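Local coordinates for protein URE2 (PDB 4EXJ) that is of unknown function but belongs to the glutathione S-transferase superfamily and, as a Ure2-like protein, may take part in transcription regulation, at residues 20-25 with 209-214. Sequence-based numbering, arbitrary orientation.
Sequences LGKLLN and EEILKE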
ATOM      1  N   LEU B  20      -7.542  -1.488 -16.929  1.00 23.43           N
ATOM      2  CA  LEU B  20      -8.162  -2.808 -16.743  1.00 26.61           C
ATOM      3  C   LEU B  20      -9.606  -2.851 -17.259  1.00 26.65           C
ATOM      4  O   LEU B  20      -9.980  -3.778 -17.977  1.00 27.75           O
ATOM      5  CB  LEU B  20      -8.121  -3.257 -15.279  1.00 25.20           C
ATOM      6  CG  LEU B  20      -8.788  -4.620 -15.047  1.00 24.26           C
ATOM      7  CD1 LEU B  20      -8.079  -5.699 -15.796  1.00 24.50           C
ATOM      8  CD2 LEU B  20      -8.755  -4.938 -13.558  1.00 22.40           C
ATOM      9  N   GLY B  21     -10.403  -1.857 -16.894  1.00 25.12           N
ATOM     10  CA  GLY B  21     -11.802  -1.804 -17.355  1.00 29.14           C
ATOM     11  C   GLY B  21     -11.904  -1.855 -18.873  1.00 31.34           C
ATOM     12  O   GLY B  21     -12.743  -2.566 -19.430  1.00 31.69           O
ATOM     13  N   LYS B  22     -11.056  -1.087 -19.545  1.00 28.69           N
ATOM     14  CA  LYS B  22     -11.049  -1.084 -21.012  1.00 31.94           C
ATOM     15  C   LYS B  22     -10.563  -2.394 -21.627  1.00 29.90           C
ATOM     16  O   LYS B  22     -11.137  -2.863 -22.610  1.00 34.33           O
ATOM     17  CB  LYS B  22     -10.244   0.094 -21.537  1.00 34.46           C
ATOM     18  CG  LYS B  22     -10.868   1.423 -21.154  1.00 39.18           C
ATOM     19  CD  LYS B  22     -10.459   2.534 -22.104  1.00 54.94           C
ATOM     20  CE  LYS B  22     -11.555   3.587 -22.199  1.00 60.59           C
ATOM     21  NZ  LYS B  22     -11.428   4.374 -23.457  1.00 64.75           N
ATOM     22  N   LEU B  23      -9.529  -3.005 -21.050  1.00 27.75           N
ATOM     23  CA  LEU B  23      -9.053  -4.307 -21.546  1.00 29.19           C
ATOM     24  C   LEU B  23     -10.139  -5.369 -21.474  1.00 30.59           C
ATOM     25  O   LEU B  23     -10.175  -6.283 -22.301  1.00 35.98           O
ATOM     26  CB  LEU B  23      -7.820  -4.794 -20.775  1.00 29.43           C
ATOM     27  CG  LEU B  23      -6.519  -4.015 -21.000  1.00 28.84           C
ATOM     28  CD1 LEU B  23      -5.419  -4.622 -20.131  1.00 29.58           C
ATOM     29  CD2 LEU B  23      -6.113  -4.042 -22.463  1.00 32.53           C
ATOM     30  N   LEU B  24     -11.011  -5.246 -20.483  1.00 31.58           N
ATOM     31  CA  LEU B  24     -12.087  -6.210 -20.263  1.00 30.64           C
ATOM     32  C   LEU B  24     -13.355  -5.859 -21.017  1.00 36.24           C
ATOM     33  O   LEU B  24     -14.314  -6.637 -21.017  1.00 33.91           O
ATOM     34  CB  LEU B  24     -12.448  -6.253 -18.772  1.00 26.74           C
ATOM     35  CG  LEU B  24     -11.471  -6.982 -17.856  1.00 26.31           C
ATOM     36  CD1 LEU B  24     -11.787  -6.731 -16.367  1.00 29.57           C
ATOM     37  CD2 LEU B  24     -11.462  -8.480 -18.194  1.00 31.19           C
ATOM     38  N   ASN B  25     -13.376  -4.680 -21.624  1.00 32.51           N
ATOM     39  CA  ASN B  25     -14.629  -4.099 -22.105  1.00 39.17           C
ATOM     40  C   ASN B  25     -15.726  -4.211 -21.069  1.00 39.35           C
ATOM     41  O   ASN B  25     -16.843  -4.624 -21.378  1.00 38.23           O
ATOM     42  CB  ASN B  25     -15.064  -4.743 -23.417  1.00 42.58           C
ATOM     43  CG  ASN B  25     -14.320  -4.173 -24.606  1.00 56.62           C
ATOM     44  OD1 ASN B  25     -14.531  -3.021 -24.986  1.00 68.95           O
ATOM     45  ND2 ASN B  25     -13.433  -4.971 -25.192  1.00 54.09           N
ATOM     46  N   GLU B 209      -1.151   1.022 -24.669  1.00 28.15           N
ATOM     47  CA  GLU B 209      -0.507   2.292 -24.973  1.00 31.09           C
ATOM     48  C   GLU B 209      -1.488   3.322 -25.509  1.00 31.53           C
ATOM     49  O   GLU B 209      -1.467   4.486 -25.076  1.00 28.83           O
ATOM     50  CB  GLU B 209       0.659   2.106 -25.931  1.00 34.51           C
ATOM     51  CG  GLU B 209       1.525   3.339 -26.010  1.00 34.69           C
ATOM     52  CD  GLU B 209       2.687   3.147 -26.939  1.00 50.17           C
ATOM     53  OE1 GLU B 209       2.472   2.558 -28.017  1.00 45.56           O
ATOM     54  OE2 GLU B 209       3.806   3.591 -26.590  1.00 57.71           O
ATOM     55  N   GLU B 210      -2.354   2.891 -26.432  1.00 31.55           N
ATOM     56  CA  GLU B 210      -3.415   3.741 -26.966  1.00 30.38           C
ATOM     57  C   GLU B 210      -4.277   4.319 -25.851  1.00 30.26           C
ATOM     58  O   GLU B 210      -4.583   5.521 -25.839  1.00 32.31           O
ATOM     59  CB  GLU B 210      -4.282   2.934 -27.942  1.00 32.60           C
ATOM     60  CG  GLU B 210      -5.497   3.662 -28.471  1.00 39.04           C
ATOM     61  CD  GLU B 210      -6.384   2.755 -29.329  1.00 58.78           C
ATOM     62  OE1 GLU B 210      -5.855   1.796 -29.932  1.00 48.89           O
ATOM     63  OE2 GLU B 210      -7.608   3.001 -29.403  1.00 62.10           O
ATOM     64  N   ILE B 211      -4.651   3.481 -24.885  1.00 27.13           N
ATOM     65  CA  ILE B 211      -5.491   3.939 -23.778  1.00 25.87           C
ATOM     66  C   ILE B 211      -4.794   5.046 -22.980  1.00 27.91           C
ATOM     67  O   ILE B 211      -5.391   6.082 -22.681  1.00 28.97           O
ATOM     68  CB  ILE B 211      -5.850   2.766 -22.856  1.00 23.35           C
ATOM     69  CG1 ILE B 211      -6.796   1.796 -23.594  1.00 26.92           C
ATOM     70  CG2 ILE B 211      -6.472   3.253 -21.539  1.00 28.83           C
ATOM     71  CD1 ILE B 211      -6.954   0.454 -22.893  1.00 29.60           C
ATOM     72  N   LEU B 212      -3.510   4.844 -22.714  1.00 28.02           N
ATOM     73  CA  LEU B 212      -2.743   5.775 -21.882  1.00 28.72           C
ATOM     74  C   LEU B 212      -2.513   7.098 -22.627  1.00 34.72           C
ATOM     75  O   LEU B 212      -2.468   8.164 -22.002  1.00 36.63           O
ATOM     76  CB  LEU B 212      -1.424   5.135 -21.456  1.00 28.91           C
ATOM     77  CG  LEU B 212      -1.529   3.979 -20.444  1.00 25.07           C
ATOM     78  CD1 LEU B 212      -0.173   3.332 -20.183  1.00 29.09           C
ATOM     79  CD2 LEU B 212      -2.179   4.438 -19.120  1.00 27.87           C
ATOM     80  N   LYS B 213      -2.396   7.025 -23.955  1.00 31.55           N
ATOM     81  CA  LYS B 213      -2.200   8.230 -24.794  1.00 30.44           C
ATOM     82  C   LYS B 213      -3.424   9.141 -24.864  1.00 34.56           C
ATOM     83  O   LYS B 213      -3.304  10.303 -25.243  1.00 32.88           O
ATOM     84  CB  LYS B 213      -1.790   7.835 -26.219  1.00 34.39           C
ATOM     85  CG  LYS B 213      -0.369   7.302 -26.337  1.00 49.07           C
ATOM     86  CD  LYS B 213       0.620   8.401 -26.703  1.00 64.05           C
ATOM     87  CE  LYS B 213       2.031   7.845 -26.907  1.00 67.75           C
ATOM     88  NZ  LYS B 213       2.099   6.817 -27.995  1.00 58.32           N
ATOM     89  N   GLU B 214      -4.599   8.644 -24.499  1.00 27.24           N
ATOM     90  CA  GLU B 214      -5.826   9.435 -24.674  1.00 27.71           C
ATOM     91  C   GLU B 214      -5.823  10.775 -23.937  1.00 32.96           C
ATOM     92  O   GLU B 214      -6.470  11.737 -24.369  1.00 33.13           O
ATOM     93  CB  GLU B 214      -7.051   8.618 -24.264  1.00 30.26           C
ATOM     94  CG  GLU B 214      -7.350   7.491 -25.240  1.00 34.55           C
ATOM     95  CD  GLU B 214      -8.536   6.653 -24.819  1.00 50.73           C
ATOM     96  OE1 GLU B 214      -9.164   6.988 -23.790  1.00 48.12           O
ATOM     97  OE2 GLU B 214      -8.834   5.658 -25.518  1.00 56.28           O
TER
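Lys22 carries this contact, meeting Ile211 with its aliphatic chain and Glu214 with its ammonium group. Its CB sits 3.6 Å from CD1 of Ile211, the tip of the isoleucine's longer branch. Further along, CD of Lys22 lies 4.0 Å from CG1 of Ile211 and 4.1 Å from CG2 of the same residue. The two chains run antiparallel alongside one another, so the lysine covers both branches of the isoleucine. Ile211 CG1 is anti to its carbonyl carbon (chi1 -68°), and with chi2 near 167° the branch reaches out straight to the base of the lysine. Lys22 is extended beyond CG, which carries NZ past Ile211 to the carboxylate of Glu214. NZ stands 3.5 Å from OE1 of Glu214 and 3.6 Å from OE2 of Glu214, nearly equidistant. This is a salt bridge with a weak hydrogen bond to OE1. Leu23 makes a marginal approach, its CD2 lying 4.6 Å from Ile211 CD1, and packs on Phe85 and Phe161. At Asn25 the first helix closes in a Schellman motif, with positive phi and two bonds reaching back into the last turn. Asn25 N bonds to Lys22 O.

The contact joins the end of helix 15-23, in the thioredoxin-like N-terminal domain of the glutathione S-transferase fold, to the short helix 208-213 near the C-terminus. Ile211 also touches Val19, one turn back on the first helix. Leu20 packs on helices 68-79 and 163-179, and Leu212 shares the latter helix through Leu169 and His173.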